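Local coordinates for extracellular solute-binding protein, family 1 (PDB 3QUF) that probably captures a solute outside the cell and hands it to an ABC-type importer, as other family 1 solute-binding proteins do, at residues Asn171-Asn183 and Gly236-Val250. Sequence-based numbering, arbitrary orientation.
Sequences NSNGSTAFLEDFN and GVIPQKSVGLSADQV
In one lobe of this solute-binding protein, the edge strand 176-178 and its extension to N183 run beside the linker after helix 223-234 and the first turn of helix 247-255, touching them from V237 to V250. The hydroxyl of S242 makes the central polar link: with OG anti to its own backbone N (chi1 -158°), it takes the E180 N-H at 2.8 Å, nearly straight at 174°. Beside it L179 packs with both methyls, CD1 on L245 CD1 at 3.6 Å and CD2 on P239 CG, the two side chains of that second pair crossing at about a right angle, while CB meets V250 CG2. F182 brings CZ, at its ring edge, to within 3.4 Å of I238 CG2, and the carbonyl O of E180, two residues earlier in the chain, sits over one ring face. Toward the start of the strand, K241 stretches its extended chain to meet T176 tip to tip, NZ donating to OG1 at 3.0 Å. At the other end the type II turn S242-L245 meets N183, whose ND2 donates to G244 O at 3.1 Å from above the carbonyl plane, while a water bridges N183 OD1 to G244 N. Were N183 shortened to an alanine, the G244 carbonyl would probably lose this donor and the bridging water its side-chain acceptor, making the turn less firmly held. A second water joins F182 to the turn, accepting from F182 N at 2.8 Å and lying close to the carbonyls of S242 and L245. Beyond the turn, the S246-Q249 capping box starts helix 247-255. V391 of helix 376-391 covers F182, I238 and V243, W229 of helix 223-234 touches E180 and I238, and strand 259-264 pairs in parallel with 176-178, its L259 packing on L179 and V250.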
ATOM      1  N   ASN A 171      21.111 -20.293   5.191  1.00 36.46           N
ATOM      2  CA  ASN A 171      20.432 -21.581   5.272  1.00 37.36           C
ATOM      3  C   ASN A 171      21.418 -22.676   5.605  1.00 39.88           C
ATOM      4  O   ASN A 171      21.061 -23.613   6.331  1.00 40.85           O
ATOM      5  CB  ASN A 171      19.663 -21.897   3.997  1.00 36.87           C
ATOM      6  CG  ASN A 171      18.379 -21.074   3.873  1.00 34.33           C
ATOM      7  OD1 ASN A 171      17.749 -20.707   4.874  1.00 32.80           O
ATOM      8  ND2 ASN A 171      17.979 -20.803   2.645  1.00 29.32           N
ATOM      9  N   SER A 172      22.643 -22.503   5.099  1.00 41.08           N
ATOM     10  CA  SER A 172      23.794 -23.357   5.409  1.00 44.20           C
ATOM     11  C   SER A 172      23.989 -23.531   6.910  1.00 45.69           C
ATOM     12  O   SER A 172      24.351 -24.623   7.354  1.00 48.04           O
ATOM     13  CB  SER A 172      25.097 -22.754   4.839  1.00 44.15           C
ATOM     14  OG  SER A 172      25.107 -22.737   3.420  1.00 45.39           O
ATOM     15  N   ASN A 173      23.773 -22.463   7.680  1.00 45.99           N
ATOM     16  CA  ASN A 173      23.980 -22.498   9.138  1.00 47.51           C
ATOM     17  C   ASN A 173      22.764 -22.968   9.948  1.00 47.66           C
ATOM     18  O   ASN A 173      22.605 -22.582  11.103  1.00 48.92           O
ATOM     19  CB  ASN A 173      24.442 -21.130   9.656  1.00 47.47           C
ATOM     20  CG  ASN A 173      25.548 -20.519   8.809  1.00 48.88           C
ATOM     21  OD1 ASN A 173      26.304 -21.233   8.154  1.00 53.42           O
ATOM     22  ND2 ASN A 173      25.647 -19.190   8.823  1.00 50.01           N
ATOM     23  N   GLY A 174      21.908 -23.797   9.355  1.00 47.90           N
ATOM     24  CA  GLY A 174      20.753 -24.369  10.069  1.00 48.12           C
ATOM     25  C   GLY A 174      19.667 -23.369  10.431  1.00 47.04           C
ATOM     26  O   GLY A 174      18.646 -23.724  11.058  1.00 47.37           O
ATOM     27  N   SER A 175      19.894 -22.113  10.033  1.00 45.24           N
ATOM     28  CA  SER A 175      18.979 -21.024  10.268  1.00 43.23           C
ATOM     29  C   SER A 175      18.178 -20.928   8.995  1.00 40.45           C
ATOM     30  O   SER A 175      18.555 -21.511   7.981  1.00 39.94           O
ATOM     31  CB  SER A 175      19.756 -19.729  10.501  1.00 43.48           C
ATOM     32  OG  SER A 175      19.261 -19.031  11.620  1.00 45.20           O
ATOM     33  N   THR A 176      17.077 -20.201   9.049  1.00 37.57           N
ATOM     34  CA  THR A 176      16.198 -20.024   7.900  1.00 35.35           C
ATOM     35  C   THR A 176      16.366 -18.588   7.432  1.00 32.71           C
ATOM     36  O   THR A 176      16.227 -17.675   8.234  1.00 30.10           O
ATOM     37  CB  THR A 176      14.759 -20.300   8.325  1.00 35.73           C
ATOM     38  OG1 THR A 176      14.681 -21.661   8.801  1.00 39.15           O
ATOM     39  CG2 THR A 176      13.799 -20.096   7.190  1.00 35.00           C
ATOM     40  N   ALA A 177      16.679 -18.402   6.144  1.00 30.16           N
ATOM     41  CA  ALA A 177      16.990 -17.069   5.641  1.00 28.29           C
ATOM     42  C   ALA A 177      15.757 -16.186   5.613  1.00 26.45           C
ATOM     43  O   ALA A 177      15.805 -15.035   6.051  1.00 26.52           O
ATOM     44  CB  ALA A 177      17.625 -17.151   4.238  1.00 27.72           C
ATOM     45  N   PHE A 178      14.660 -16.718   5.081  1.00 25.89           N
ATOM     46  CA  PHE A 178      13.493 -15.911   4.760  1.00 24.92           C
ATOM     47  C   PHE A 178      12.236 -16.765   4.740  1.00 25.83           C
ATOM     48  O   PHE A 178      12.229 -17.909   4.243  1.00 25.68           O
ATOM     49  CB  PHE A 178      13.713 -15.260   3.389  1.00 23.71           C
ATOM     50  CG  PHE A 178      12.554 -14.443   2.912  1.00 21.75           C
ATOM     51  CD1 PHE A 178      12.050 -13.417   3.703  1.00 22.85           C
ATOM     52  CD2 PHE A 178      11.971 -14.671   1.668  1.00 24.30           C
ATOM     53  CE1 PHE A 178      10.975 -12.644   3.260  1.00 22.20           C
ATOM     54  CE2 PHE A 178      10.914 -13.910   1.217  1.00 24.34           C
ATOM     55  CZ  PHE A 178      10.409 -12.888   2.016  1.00 22.36           C
ATOM     56  N   LEU A 179      11.178 -16.216   5.326  1.00 25.34           N
ATOM     57  CA  LEU A 179       9.866 -16.779   5.209  1.00 26.29           C
ATOM     58  C   LEU A 179       8.921 -15.649   4.883  1.00 25.78           C
ATOM     59  O   LEU A 179       9.153 -14.487   5.280  1.00 24.53           O
ATOM     60  CB  LEU A 179       9.426 -17.427   6.514  1.00 27.52           C
ATOM     61  CG  LEU A 179      10.158 -18.644   7.002  1.00 28.64           C
ATOM     62  CD1 LEU A 179       9.537 -19.001   8.354  1.00 30.97           C
ATOM     63  CD2 LEU A 179      10.057 -19.807   6.008  1.00 29.11           C
ATOM     64  N   GLU A 180       7.847 -15.980   4.182  1.00 26.40           N
ATOM     65  CA  GLU A 180       6.848 -14.983   3.833  1.00 28.20           C
ATOM     66  C   GLU A 180       5.438 -15.533   3.830  1.00 28.74           C
ATOM     67  O   GLU A 180       5.233 -16.699   3.558  1.00 28.37           O
ATOM     68  CB  GLU A 180       7.179 -14.422   2.481  1.00 27.57           C
ATOM     69  CG  GLU A 180       6.419 -13.169   2.125  1.00 29.80           C
ATOM     70  CD  GLU A 180       7.053 -12.421   0.943  1.00 29.16           C
ATOM     71  OE1 GLU A 180       7.703 -13.067   0.096  1.00 32.19           O
ATOM     72  OE2 GLU A 180       6.877 -11.211   0.886  1.00 30.11           O
ATOM     73  N   ASP A 181       4.502 -14.686   4.204  1.00 30.91           N
ATOM     74  CA  ASP A 181       3.079 -15.005   4.143  1.00 33.73           C
ATOM     75  C   ASP A 181       2.609 -14.873   2.670  1.00 33.67           C
ATOM     76  O   ASP A 181       2.527 -13.782   2.178  1.00 33.52           O
ATOM     77  CB  ASP A 181       2.317 -14.036   5.047  1.00 34.51           C
ATOM     78  CG  ASP A 181       0.808 -14.219   4.996  1.00 38.47           C
ATOM     79  OD1 ASP A 181       0.326 -15.374   4.789  1.00 42.71           O
ATOM     80  OD2 ASP A 181       0.101 -13.194   5.173  1.00 41.24           O
ATOM     81  N   PHE A 182       2.406 -16.004   1.986  1.00 35.62           N
ATOM     82  CA  PHE A 182       1.859 -16.042   0.606  1.00 36.28           C
ATOM     83  C   PHE A 182       0.319 -16.264   0.532  1.00 36.15           C
ATOM     84  O   PHE A 182      -0.216 -16.423  -0.567  1.00 36.70           O
ATOM     85  CB  PHE A 182       2.510 -17.170  -0.197  1.00 37.44           C
ATOM     86  CG  PHE A 182       3.990 -17.131  -0.205  1.00 37.93           C
ATOM     87  CD1 PHE A 182       4.657 -15.943  -0.468  1.00 38.25           C
ATOM     88  CD2 PHE A 182       4.722 -18.274   0.006  1.00 39.82           C
ATOM     89  CE1 PHE A 182       6.047 -15.899  -0.485  1.00 39.05           C
ATOM     90  CE2 PHE A 182       6.114 -18.245  -0.005  1.00 39.58           C
ATOM     91  CZ  PHE A 182       6.774 -17.059  -0.252  1.00 39.93           C
ATOM     92  N   ASN A 183      -0.370 -16.255   1.676  1.00 35.84           N
ATOM     93  CA  ASN A 183      -1.752 -16.780   1.775  1.00 35.27           C
ATOM     94  C   ASN A 183      -2.838 -15.787   1.526  1.00 33.36           C
ATOM     95  O   ASN A 183      -3.877 -16.139   0.982  1.00 31.57           O
ATOM     96  CB  ASN A 183      -2.018 -17.323   3.197  1.00 36.60           C
ATOM     97  CG  ASN A 183      -1.299 -18.587   3.463  1.00 39.15           C
ATOM     98  OD1 ASN A 183      -0.674 -19.158   2.561  1.00 43.03           O
ATOM     99  ND2 ASN A 183      -1.376 -19.061   4.702  1.00 44.08           N
ATOM    100  N   GLY A 236      16.463 -22.135  -2.662  1.00 29.77           N
ATOM    101  CA  GLY A 236      16.105 -22.479  -1.298  1.00 29.92           C
ATOM    102  C   GLY A 236      15.881 -21.269  -0.385  1.00 29.57           C
ATOM    103  O   GLY A 236      15.534 -21.440   0.782  1.00 29.53           O
ATOM    104  N   VAL A 237      16.018 -20.059  -0.928  1.00 28.68           N
ATOM    105  CA  VAL A 237      15.911 -18.816  -0.120  1.00 27.99           C
ATOM    106  C   VAL A 237      14.447 -18.433   0.147  1.00 27.85           C
ATOM    107  O   VAL A 237      14.120 -18.002   1.248  1.00 29.36           O
ATOM    108  CB  VAL A 237      16.734 -17.663  -0.757  1.00 27.79           C
ATOM    109  CG1 VAL A 237      16.584 -16.318   0.021  1.00 25.42           C
ATOM    110  CG2 VAL A 237      18.216 -18.073  -0.835  1.00 28.11           C
ATOM    111  N   ILE A 238      13.563 -18.632  -0.831  1.00 27.46           N
ATOM    112  CA  ILE A 238      12.120 -18.649  -0.587  1.00 27.76           C
ATOM    113  C   ILE A 238      11.683 -20.132  -0.530  1.00 30.69           C
ATOM    114  O   ILE A 238      11.450 -20.749  -1.579  1.00 31.70           O
ATOM    115  CB  ILE A 238      11.323 -17.926  -1.664  1.00 27.14           C
ATOM    116  CG1 ILE A 238      11.809 -16.473  -1.814  1.00 25.91           C
ATOM    117  CG2 ILE A 238       9.867 -17.926  -1.288  1.00 26.08           C
ATOM    118  CD1 ILE A 238      11.153 -15.696  -2.981  1.00 25.75           C
ATOM    119  N   PRO A 239      11.565 -20.690   0.682  1.00 32.10           N
ATOM    120  CA  PRO A 239      11.513 -22.169   0.814  1.00 33.48           C
ATOM    121  C   PRO A 239      10.093 -22.735   0.703  1.00 33.92           C
ATOM    122  O   PRO A 239       9.130 -22.021   0.964  1.00 33.71           O
ATOM    123  CB  PRO A 239      12.124 -22.385   2.195  1.00 33.84           C
ATOM    124  CG  PRO A 239      11.605 -21.206   3.002  1.00 33.80           C
ATOM    125  CD  PRO A 239      11.609 -20.032   2.008  1.00 31.52           C
ATOM    126  N   GLN A 240       9.936 -24.018   0.317  1.00 35.01           N
ATOM    127  CA  GLN A 240       8.572 -24.565   0.160  1.00 34.86           C
ATOM    128  C   GLN A 240       7.866 -24.597   1.517  1.00 34.83           C
ATOM    129  O   GLN A 240       6.651 -24.529   1.573  1.00 36.51           O
ATOM    130  CB  GLN A 240       8.528 -25.970  -0.497  1.00 36.24           C
ATOM    131  CG  GLN A 240       8.951 -25.989  -1.984  1.00 34.76           C
ATOM    132  CD  GLN A 240      10.428 -26.295  -2.101  1.00 38.02           C
ATOM    133  OE1 GLN A 240      11.207 -25.915  -1.224  1.00 35.66           O
ATOM    134  NE2 GLN A 240      10.819 -27.041  -3.156  1.00 40.28           N
ATOM    135  N   LYS A 241       8.632 -24.655   2.586  1.00 35.27           N
ATOM    136  CA  LYS A 241       8.070 -24.654   3.936  1.00 36.73           C
ATOM    137  C   LYS A 241       7.410 -23.338   4.291  1.00 36.22           C
ATOM    138  O   LYS A 241       6.715 -23.262   5.304  1.00 37.26           O
ATOM    139  CB  LYS A 241       9.132 -25.009   4.986  1.00 36.90           C
ATOM    140  CG  LYS A 241      10.082 -23.914   5.342  1.00 37.58           C
ATOM    141  CD  LYS A 241      11.147 -24.435   6.247  1.00 39.04           C
ATOM    142  CE  LYS A 241      12.174 -23.395   6.546  1.00 39.32           C
ATOM    143  NZ  LYS A 241      13.248 -23.869   7.434  1.00 39.40           N
ATOM    144  N   SER A 242       7.591 -22.324   3.438  1.00 34.94           N
ATOM    145  CA  SER A 242       6.919 -21.048   3.621  1.00 33.58           C
ATOM    146  C   SER A 242       5.474 -21.052   3.106  1.00 33.90           C
ATOM    147  O   SER A 242       4.691 -20.213   3.517  1.00 33.06           O
ATOM    148  CB  SER A 242       7.740 -19.928   2.957  1.00 32.88           C
ATOM    149  OG  SER A 242       7.407 -18.686   3.538  1.00 30.64           O
ATOM    150  N   VAL A 243       5.091 -22.007   2.233  1.00 34.32           N
ATOM    151  CA  VAL A 243       3.709 -22.022   1.737  1.00 35.01           C
ATOM    152  C   VAL A 243       2.788 -22.473   2.838  1.00 35.53           C
ATOM    153  O   VAL A 243       3.050 -23.501   3.479  1.00 37.01           O
ATOM    154  CB  VAL A 243       3.467 -22.955   0.530  1.00 35.68           C
ATOM    155  CG1 VAL A 243       1.954 -22.967   0.179  1.00 36.61           C
ATOM    156  CG2 VAL A 243       4.291 -22.510  -0.643  1.00 36.76           C
ATOM    157  N   GLY A 244       1.721 -21.719   3.050  1.00 34.76           N
ATOM    158  CA  GLY A 244       0.717 -22.047   4.051  1.00 35.84           C
ATOM    159  C   GLY A 244       0.960 -21.334   5.378  1.00 35.30           C
ATOM    160  O   GLY A 244       0.081 -21.309   6.236  1.00 37.47           O
ATOM    161  N   LEU A 245       2.145 -20.767   5.570  1.00 33.72           N
ATOM    162  CA  LEU A 245       2.392 -20.014   6.827  1.00 32.70           C
ATOM    163  C   LEU A 245       1.593 -18.728   6.881  1.00 30.72           C
ATOM    164  O   LEU A 245       1.478 -18.004   5.897  1.00 29.79           O
ATOM    165  CB  LEU A 245       3.870 -19.703   7.026  1.00 32.05           C
ATOM    166  CG  LEU A 245       4.891 -20.807   7.206  1.00 33.89           C
ATOM    167  CD1 LEU A 245       6.241 -20.167   7.550  1.00 33.09           C
ATOM    168  CD2 LEU A 245       4.478 -21.797   8.290  1.00 34.36           C
ATOM    169  N   SER A 246       1.064 -18.410   8.050  1.00 29.56           N
ATOM    170  CA  SER A 246       0.415 -17.124   8.282  1.00 27.73           C
ATOM    171  C   SER A 246       1.458 -16.077   8.657  1.00 27.56           C
ATOM    172  O   SER A 246       2.581 -16.425   8.976  1.00 26.13           O
ATOM    173  CB  SER A 246      -0.563 -17.224   9.432  1.00 28.86           C
ATOM    174  OG  SER A 246       0.116 -17.561  10.630  1.00 27.02           O
ATOM    175  N   ALA A 247       1.042 -14.808   8.613  1.00 27.21           N
ATOM    176  CA  ALA A 247       1.868 -13.671   9.017  1.00 27.53           C
ATOM    177  C   ALA A 247       2.336 -13.861  10.446  1.00 27.62           C
ATOM    178  O   ALA A 247       3.489 -13.609  10.761  1.00 27.24           O
ATOM    179  CB  ALA A 247       1.082 -12.368   8.909  1.00 26.82           C
ATOM    180  N   ASP A 248       1.431 -14.283  11.325  1.00 29.00           N
ATOM    181  CA  ASP A 248       1.798 -14.520  12.734  1.00 30.00           C
ATOM    182  C   ASP A 248       2.844 -15.636  12.914  1.00 29.50           C
ATOM    183  O   ASP A 248       3.776 -15.520  13.731  1.00 28.77           O
ATOM    184  CB  ASP A 248       0.547 -14.758  13.602  1.00 32.08           C
ATOM    185  CG  ASP A 248      -0.296 -13.494  13.797  1.00 35.70           C
ATOM    186  OD1 ASP A 248       0.232 -12.363  13.637  1.00 40.90           O
ATOM    187  OD2 ASP A 248      -1.513 -13.610  14.110  1.00 42.62           O
ATOM    188  N   GLN A 249       2.750 -16.702  12.124  1.00 28.83           N
ATOM    189  CA  GLN A 249       3.756 -17.768  12.202  1.00 28.57           C
ATOM    190  C   GLN A 249       5.143 -17.286  11.753  1.00 27.24           C
ATOM    191  O   GLN A 249       6.167 -17.613  12.359  1.00 27.22           O
ATOM    192  CB  GLN A 249       3.333 -18.990  11.379  1.00 29.63           C
ATOM    193  CG  GLN A 249       2.229 -19.840  12.049  1.00 31.37           C
ATOM    194  CD  GLN A 249       1.698 -20.909  11.114  1.00 34.50           C
ATOM    195  OE1 GLN A 249       1.353 -20.632   9.959  1.00 32.93           O
ATOM    196  NE2 GLN A 249       1.619 -22.140  11.618  1.00 37.83           N
ATOM    197  N   VAL A 250       5.183 -16.486  10.702  1.00 25.78           N
ATOM    198  CA  VAL A 250       6.436 -15.907  10.270  1.00 25.41           C
ATOM    199  C   VAL A 250       7.030 -15.041  11.384  1.00 24.34           C
ATOM    200  O   VAL A 250       8.217 -15.163  11.704  1.00 25.14           O
ATOM    201  CB  VAL A 250       6.265 -15.128   8.952  1.00 24.14           C
ATOM    202  CG1 VAL A 250       7.504 -14.334   8.600  1.00 26.56           C
ATOM    203  CG2 VAL A 250       5.955 -16.123   7.833  1.00 25.44           C
TER
HETATM  204  O   HOH W   1      15.150 -19.381   3.616  1.00 27.62           O
HETATM  205  O   HOH W   2      -1.721 -14.606   7.114  1.00 43.77           O
HETATM  206  O   HOH W   3       2.637 -18.392   3.389  1.00 44.96           O
HETATM  207  O   HOH W   4       1.227 -19.935   1.149  1.00 49.25           O